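Local coordinates for protein probable ss-1,3-N-acetylglucosaminyltransferase (Staphylococcus aureus subsp. aureus N315, PDB 6H21) that is a probable glycosyltransferase of family 2, with a GT-A-type catalytic domain followed by a TarS-type linker domain, at residues Y256-P259 / I260-N263; Q264-R267 / H268-A271; V311-D314 / S315-Y318. One frame throughout, in Å; residues are numbered along the deposited sequence.

Contact 1. Residues Y256-P259 / I260-N263; sequences YKSP and IYKN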
loop_
_atom_site.group_PDB
_atom_site.type_symbol
_atom_site.label_atom_id
_atom_site.label_comp_id
_atom_site.label_asym_id
_atom_site.label_seq_id
_atom_site.Cartn_x
_atom_site.Cartn_y
_atom_site.Cartn_z
ATOM N N TYR C 256 -0.136 -18.863 -26.419
ATOM C CA TYR C 256 1.052 -19.657 -26.099
ATOM C C TYR C 256 1.176 -20.887 -26.996
ATOM O O TYR C 256 2.266 -21.471 -27.036
ATOM C CB TYR C 256 1.100 -20.018 -24.617
ATOM C CG TYR C 256 1.752 -18.939 -23.800
ATOM C CD1 TYR C 256 3.137 -18.846 -23.730
ATOM C CD2 TYR C 256 0.994 -17.979 -23.147
ATOM C CE1 TYR C 256 3.749 -17.848 -22.992
ATOM C CE2 TYR C 256 1.592 -16.965 -22.426
ATOM C CZ TYR C 256 2.971 -16.897 -22.355
ATOM O OH TYR C 256 3.535 -15.909 -21.619
ATOM N N LYS C 257 0.096 -21.252 -27.713
ATOM C CA LYS C 257 0.132 -22.322 -28.723
ATOM C C LYS C 257 0.210 -21.753 -30.148
ATOM O O LYS C 257 0.045 -22.501 -31.069
ATOM C CB LYS C 257 -1.138 -23.187 -28.726
ATOM C CG LYS C 257 -1.251 -24.216 -27.611
ATOM C CD LYS C 257 -2.710 -24.531 -27.286
ATOM N N SER C 258 0.411 -20.445 -30.340
ATOM C CA SER C 258 0.315 -19.872 -31.713
ATOM C C SER C 258 1.327 -20.532 -32.655
ATOM O O SER C 258 2.524 -20.489 -32.376
ATOM C CB SER C 258 0.526 -18.388 -31.679
ATOM O OG SER C 258 0.582 -17.867 -32.994
ATOM N N PRO C 259 0.915 -21.154 -33.787
ATOM C CA PRO C 259 1.874 -21.602 -34.800
ATOM C C PRO C 259 2.529 -20.467 -35.607
ATOM O O PRO C 259 3.544 -20.686 -36.233
ATOM C CB PRO C 259 1.059 -22.477 -35.752
ATOM C CG PRO C 259 -0.367 -22.054 -35.545
ATOM C CD PRO C 259 -0.466 -21.508 -34.137
ATOM N N ILE C 260 1.936 -19.270 -35.585
ATOM C CA ILE C 260 2.496 -18.099 -36.264
ATOM C C ILE C 260 3.552 -17.453 -35.370
ATOM O O ILE C 260 4.667 -17.235 -35.800
ATOM C CB ILE C 260 1.398 -17.078 -36.623
ATOM C CG1 ILE C 260 0.290 -17.692 -37.486
ATOM C CG2 ILE C 260 2.002 -15.844 -37.273
ATOM C CD1 ILE C 260 0.750 -18.262 -38.788
ATOM N N TYR C 261 3.138 -17.083 -34.156
ATOM C CA TYR C 261 3.997 -16.461 -33.193
ATOM C C TYR C 261 4.599 -17.576 -32.329
ATOM O O TYR C 261 4.128 -17.864 -31.237
ATOM C CB TYR C 261 3.222 -15.399 -32.403
ATOM C CG TYR C 261 2.555 -14.376 -33.288
ATOM C CD1 TYR C 261 3.265 -13.293 -33.781
ATOM C CD2 TYR C 261 1.229 -14.510 -33.675
ATOM C CE1 TYR C 261 2.677 -12.374 -34.638
ATOM C CE2 TYR C 261 0.630 -13.600 -34.535
ATOM C CZ TYR C 261 1.352 -12.525 -35.016
ATOM O OH TYR C 261 0.769 -11.606 -35.839
ATOM N N LYS C 262 5.654 -18.199 -32.850
ATOM C CA LYS C 262 6.176 -19.430 -32.253
ATOM C C LYS C 262 7.383 -19.130 -31.363
ATOM O O LYS C 262 7.719 -19.943 -30.521
ATOM C CB LYS C 262 6.494 -20.475 -33.331
ATOM C CG LYS C 262 7.282 -19.954 -34.514
ATOM C CD LYS C 262 7.172 -20.850 -35.720
ATOM C CE LYS C 262 7.529 -20.124 -36.996
ATOM N NZ LYS C 262 8.839 -19.444 -36.846
ATOM N N ASN C 263 7.991 -17.945 -31.492
ATOM C CA ASN C 263 9.070 -17.562 -30.598
ATOM C C ASN C 263 8.503 -17.359 -29.182
ATOM O O ASN C 263 7.500 -16.645 -28.975
ATOM C CB ASN C 263 9.810 -16.323 -31.092
ATOM C CG ASN C 263 10.939 -15.938 -30.166
ATOM O OD1 ASN C 263 10.753 -15.120 -29.271
ATOM N ND2 ASN C 263 12.111 -16.530 -30.364
#
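S258 points its side chain toward the residues that follow, and OG meets the backbone N-H groups of I260 and Y261. With OG anti to the backbone N (chi1 174°), the oxygen reaches Y261 N at 2.9 Å along a nearly straight bond of 163°. The second bond, from I260 N to S258 OG at 3.2 Å, is bent and weak. The hydroxyl also bonds to the carbonyl oxygen of M208. The Y261 ring presents its edge to S258: CD2 lies 3.5 Å from OG, which stays close to the ring plane. Over one face of the same ring sits CG2 of I260, offset toward the rim, while the ring's far end bonds through OH to Y213. K262 runs its aliphatic chain alongside the bend, and its CD comes within 3.7 Å of P259 O. S258 O and Y261 O lie 3.3 Å apart, two acceptors side by side, and the guanidinium of R267 serves both. N263 follows as N-cap of helix 264-281, its OD1 bonded to K266 N. The turn resembles an ST turn, though the bond from the N-H two residues ahead is weak and the one from Y261 N, three ahead, carries the grip; it lies in the short connection between helices 242-256 and 264-281 of the linker domain.

Contact 2. Residues Q264-R267 / H268-A271; sequences QEKR and HQLA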
loop_
_atom_site.group_PDB
_atom_site.type_symbol
_atom_site.label_atom_id
_atom_site.label_comp_id
_atom_site.label_asym_id
_atom_site.label_seq_id
_atom_site.Cartn_x
_atom_site.Cartn_y
_atom_site.Cartn_z
ATOM N N GLN C 264 9.173 -17.967 -28.198
ATOM C CA GLN C 264 8.633 -18.050 -26.868
ATOM C C GLN C 264 8.559 -16.643 -26.246
ATOM O O GLN C 264 7.593 -16.306 -25.556
ATOM C CB GLN C 264 9.462 -19.040 -26.049
ATOM C CG GLN C 264 8.766 -19.481 -24.774
ATOM C CD GLN C 264 7.401 -20.100 -24.990
ATOM O OE1 GLN C 264 7.048 -20.580 -26.074
ATOM N NE2 GLN C 264 6.616 -20.086 -23.925
ATOM N N GLU C 265 9.571 -15.815 -26.524
ATOM C CA GLU C 265 9.628 -14.462 -25.971
ATOM C C GLU C 265 8.538 -13.591 -26.603
ATOM O O GLU C 265 7.969 -12.728 -25.940
ATOM C CB GLU C 265 11.012 -13.850 -26.196
ATOM C CG GLU C 265 11.275 -12.657 -25.310
ATOM C CD GLU C 265 11.184 -12.953 -23.819
ATOM O OE1 GLU C 265 11.588 -14.053 -23.407
ATOM O OE2 GLU C 265 10.720 -12.084 -23.071
ATOM N N LYS C 266 8.284 -13.815 -27.893
ATOM C CA LYS C 266 7.192 -13.171 -28.645
ATOM C C LYS C 266 5.835 -13.528 -28.020
ATOM O O LYS C 266 4.947 -12.665 -27.918
ATOM C CB LYS C 266 7.253 -13.572 -30.124
ATOM C CG LYS C 266 6.277 -12.847 -31.048
ATOM C CD LYS C 266 6.349 -11.320 -31.000
ATOM C CE LYS C 266 5.239 -10.669 -31.803
ATOM N NZ LYS C 266 5.311 -9.193 -31.757
ATOM N N ARG C 267 5.659 -14.791 -27.607
ATOM C CA ARG C 267 4.420 -15.205 -26.900
ATOM C C ARG C 267 4.273 -14.471 -25.553
ATOM O O ARG C 267 3.162 -13.995 -25.203
ATOM C CB ARG C 267 4.416 -16.726 -26.743
ATOM C CG ARG C 267 4.261 -17.472 -28.060
ATOM C CD ARG C 267 4.636 -18.929 -27.927
ATOM N NE ARG C 267 4.311 -19.700 -29.112
ATOM C CZ ARG C 267 4.518 -21.007 -29.216
ATOM N NH1 ARG C 267 5.130 -21.650 -28.232
ATOM N NH2 ARG C 267 4.118 -21.654 -30.295
ATOM N N HIS C 268 5.373 -14.383 -24.787
ATOM C CA HIS C 268 5.408 -13.631 -23.529
ATOM C C HIS C 268 4.976 -12.184 -23.769
ATOM O O HIS C 268 4.225 -11.618 -22.990
ATOM C CB HIS C 268 6.800 -13.647 -22.886
ATOM C CG HIS C 268 7.263 -14.981 -22.399
ATOM N ND1 HIS C 268 6.399 -15.909 -21.838
ATOM C CD2 HIS C 268 8.500 -15.535 -22.356
ATOM C CE1 HIS C 268 7.082 -16.992 -21.504
ATOM N NE2 HIS C 268 8.379 -16.779 -21.794
ATOM N N GLN C 269 5.473 -11.590 -24.855
ATOM C CA GLN C 269 5.174 -10.197 -25.188
ATOM C C GLN C 269 3.684 -10.043 -25.500
ATOM O O GLN C 269 3.059 -9.119 -25.022
ATOM C CB GLN C 269 5.994 -9.717 -26.380
ATOM C CG GLN C 269 5.755 -8.250 -26.701
ATOM C CD GLN C 269 6.357 -7.863 -28.026
ATOM O OE1 GLN C 269 6.172 -8.542 -29.040
ATOM N NE2 GLN C 269 7.094 -6.765 -28.021
ATOM N N LEU C 270 3.138 -10.936 -26.334
ATOM C CA LEU C 270 1.718 -10.854 -26.695
ATOM C C LEU C 270 0.832 -11.036 -25.450
ATOM O O LEU C 270 -0.169 -10.358 -25.297
ATOM C CB LEU C 270 1.422 -11.914 -27.755
ATOM C CG LEU C 270 1.973 -11.603 -29.142
ATOM C CD1 LEU C 270 1.911 -12.835 -30.023
ATOM C CD2 LEU C 270 1.221 -10.444 -29.783
ATOM N N ALA C 271 1.200 -11.993 -24.600
ATOM C CA ALA C 271 0.503 -12.297 -23.368
ATOM C C ALA C 271 0.515 -11.080 -22.423
ATOM O O ALA C 271 -0.502 -10.769 -21.809
ATOM C CB ALA C 271 1.132 -13.509 -22.736
#
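The imidazole of H268 lies over the carbonyl oxygen of Q264, one turn back: Q264 O stands 3.3 Å above the ring plane, offset toward the rim. This comes from CG being anti to the carbonyl carbon (chi1 -67°), which swings the ring back along the helix. The Q264 amide stands almost upright to the imidazole, their planes 87° apart, with NE2 4.0 Å from H268 CE1. E265 meets the ring differently, at its edge and in its plane, where OE1 is 3.6 Å from CD2. The other carboxylate oxygen, OE2, is held by Y318 and K317, and the ring's ND1 bonds to Y256 OH, so both groups are fixed from outside the helix. All of this decorates the first two turns of helix 264-281, whose regular i to i+4 backbone bonds include H268 N to Q264 O and A271 N to R267 O. R267 runs its extended chain back toward the start of the helix. Its NH1 bonds to Q264 OE1 at 3.1 Å in the plane of that amide, while NE bonds to Y261 O and NH2 to S258 O; bonds at all three nitrogens fix the rotation of the guanidinium. Farther round the helix, K266 bends at chi2 and lays its chain across Q269, with NZ donating to OE1 at 2.9 Å; the donor is tilted a little from the amide's carbonyl plane. L270 packs CG 3.4 Å from K266 O, and the methyl of A271, CB, is 3.2 Å from R267 O.

Contact 3. Residues V311-D314 / S315-Y318; sequences VPRD and SDKY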
loop_
_atom_site.group_PDB
_atom_site.type_symbol
_atom_site.label_atom_id
_atom_site.label_comp_id
_atom_site.label_asym_id
_atom_site.label_seq_id
_atom_site.Cartn_x
_atom_site.Cartn_y
_atom_site.Cartn_z
ATOM N N VAL C 311 -0.449 -17.971 -16.343
ATOM C CA VAL C 311 0.268 -17.215 -17.345
ATOM C C VAL C 311 1.703 -17.092 -16.852
ATOM O O VAL C 311 1.918 -16.749 -15.704
ATOM C CB VAL C 311 -0.388 -15.850 -17.607
ATOM C CG1 VAL C 311 0.321 -15.095 -18.715
ATOM C CG2 VAL C 311 -1.864 -16.006 -17.911
ATOM N N PRO C 312 2.727 -17.443 -17.657
ATOM C CA PRO C 312 4.113 -17.275 -17.216
ATOM C C PRO C 312 4.424 -15.842 -16.759
ATOM O O PRO C 312 3.972 -14.870 -17.360
ATOM C CB PRO C 312 4.939 -17.662 -18.452
ATOM C CG PRO C 312 4.026 -18.578 -19.254
ATOM C CD PRO C 312 2.626 -18.076 -18.985
ATOM N N ARG C 313 5.181 -15.761 -15.664
ATOM C CA ARG C 313 5.602 -14.524 -15.057
ATOM C C ARG C 313 6.511 -13.761 -16.028
ATOM O O ARG C 313 6.596 -12.558 -15.946
ATOM C CB ARG C 313 6.297 -14.818 -13.726
ATOM C CG ARG C 313 5.326 -14.939 -12.562
ATOM C CD ARG C 313 6.017 -15.076 -11.218
ATOM N NE ARG C 313 5.045 -15.014 -10.135
ATOM C CZ ARG C 313 4.635 -13.892 -9.551
ATOM N NH1 ARG C 313 5.000 -12.715 -10.034
ATOM N NH2 ARG C 313 3.831 -13.951 -8.507
ATOM N N ASP C 314 7.133 -14.474 -16.971
ATOM C CA ASP C 314 8.011 -13.874 -17.987
ATOM C C ASP C 314 7.251 -12.844 -18.845
ATOM O O ASP C 314 7.884 -11.977 -19.465
ATOM C CB ASP C 314 8.655 -14.962 -18.851
ATOM C CG ASP C 314 9.844 -15.662 -18.204
ATOM O OD1 ASP C 314 10.452 -15.106 -17.260
ATOM O OD2 ASP C 314 10.161 -16.744 -18.630
ATOM N N SER C 315 5.907 -12.926 -18.876
ATOM C CA SER C 315 5.075 -11.969 -19.629
ATOM C C SER C 315 4.916 -10.640 -18.883
ATOM O O SER C 315 4.534 -9.674 -19.504
ATOM C CB SER C 315 3.717 -12.548 -19.959
ATOM O OG SER C 315 2.946 -12.752 -18.789
ATOM N N ASP C 316 5.127 -10.636 -17.558
ATOM C CA ASP C 316 4.815 -9.509 -16.701
ATOM C C ASP C 316 5.664 -8.279 -17.046
ATOM O O ASP C 316 5.181 -7.193 -16.928
ATOM C CB ASP C 316 4.972 -9.855 -15.211
ATOM C CG ASP C 316 3.914 -10.839 -14.722
ATOM O OD1 ASP C 316 3.007 -11.147 -15.539
ATOM O OD2 ASP C 316 3.983 -11.252 -13.511
ATOM N N LYS C 317 6.915 -8.456 -17.466
ATOM C CA LYS C 317 7.767 -7.329 -17.823
ATOM C C LYS C 317 7.205 -6.582 -19.036
ATOM O O LYS C 317 7.616 -5.473 -19.286
ATOM C CB LYS C 317 9.199 -7.782 -18.116
ATOM C CG LYS C 317 9.404 -8.718 -19.302
ATOM C CD LYS C 317 10.869 -9.101 -19.445
ATOM C CE LYS C 317 11.143 -10.158 -20.484
ATOM N NZ LYS C 317 10.750 -11.502 -19.993
ATOM N N TYR C 318 6.274 -7.191 -19.786
ATOM C CA TYR C 318 5.709 -6.543 -20.950
ATOM C C TYR C 318 4.430 -5.774 -20.600
ATOM O O TYR C 318 3.860 -5.158 -21.455
ATOM C CB TYR C 318 5.475 -7.575 -22.055
ATOM C CG TYR C 318 6.760 -8.130 -22.605
ATOM C CD1 TYR C 318 7.599 -7.343 -23.380
ATOM C CD2 TYR C 318 7.159 -9.424 -22.314
ATOM C CE1 TYR C 318 8.794 -7.837 -23.884
ATOM C CE2 TYR C 318 8.350 -9.931 -22.803
ATOM C CZ TYR C 318 9.172 -9.136 -23.588
ATOM O OH TYR C 318 10.339 -9.643 -24.083
HETATM O O HOH W 1 6.397 -11.660 -12.285
HETATM O O HOH W 2 8.536 -10.775 -16.592
#
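P312 O takes two bonds from S315, one from its side-chain hydroxyl and one from its backbone N-H, at the entry to the 3-10 turns of 313-318. The hydroxyl OG approaches nearly along the C=O axis (178°) at 2.8 Å, from a chi1 of 67° that sets it between the backbone N and the carbonyl carbon. S315 N binds the same oxygen at 3.1 Å from above the carbonyl plane. CG1 of V311 packs against that hydroxyl. One step on, D316 N donates to R313 O at 2.9 Å, the three-residue spacing expected of a 3-10 turn. K317 folds back, its chain bent at chi4, and places NZ 3.0 Å from D314 O, in the carbonyl plane and on a lone pair; E265 is its second partner. R313 and D316 attract at longer range. NH1 of R313 is 3.9 Å from OD2 of D316, which lies well out of the guanidinium plane, so this is charge alone, and the two groups are linked instead by a water 2.9 Å from NH1 and 2.7 Å from OD2. Each has a stronger partner on helix 324-332: R313 pairs with E328, D316 with R331. Y294 of the second subunit adds a cation-pi contact to R313, placing this turn beside the subunit interface. A further water donates to R313 O and accepts from K317 N, bridging these two atoms, which are 4.4 Å apart.

The three contacts lie in the linker domain and come in chain order. Contact 1, the loop after helix 242-256, runs straight into contact 2 at the start of helix 264-281; contact 3 follows some 40 residues later, between helices 294-308 and 324-332. Their centres are about 9 Å apart for contacts 1 and 2, 8 Å for contacts 2 and 3, and 16 Å for contacts 1 and 3. Helix 264-281 thus stands in the middle: R267 reaches contact 1, while E265 and H268 face contact 3. Y256 of contact 1 packs on P312 and S315 of contact 3. Together they join that loop, the helix start and the turn before helix 324-332.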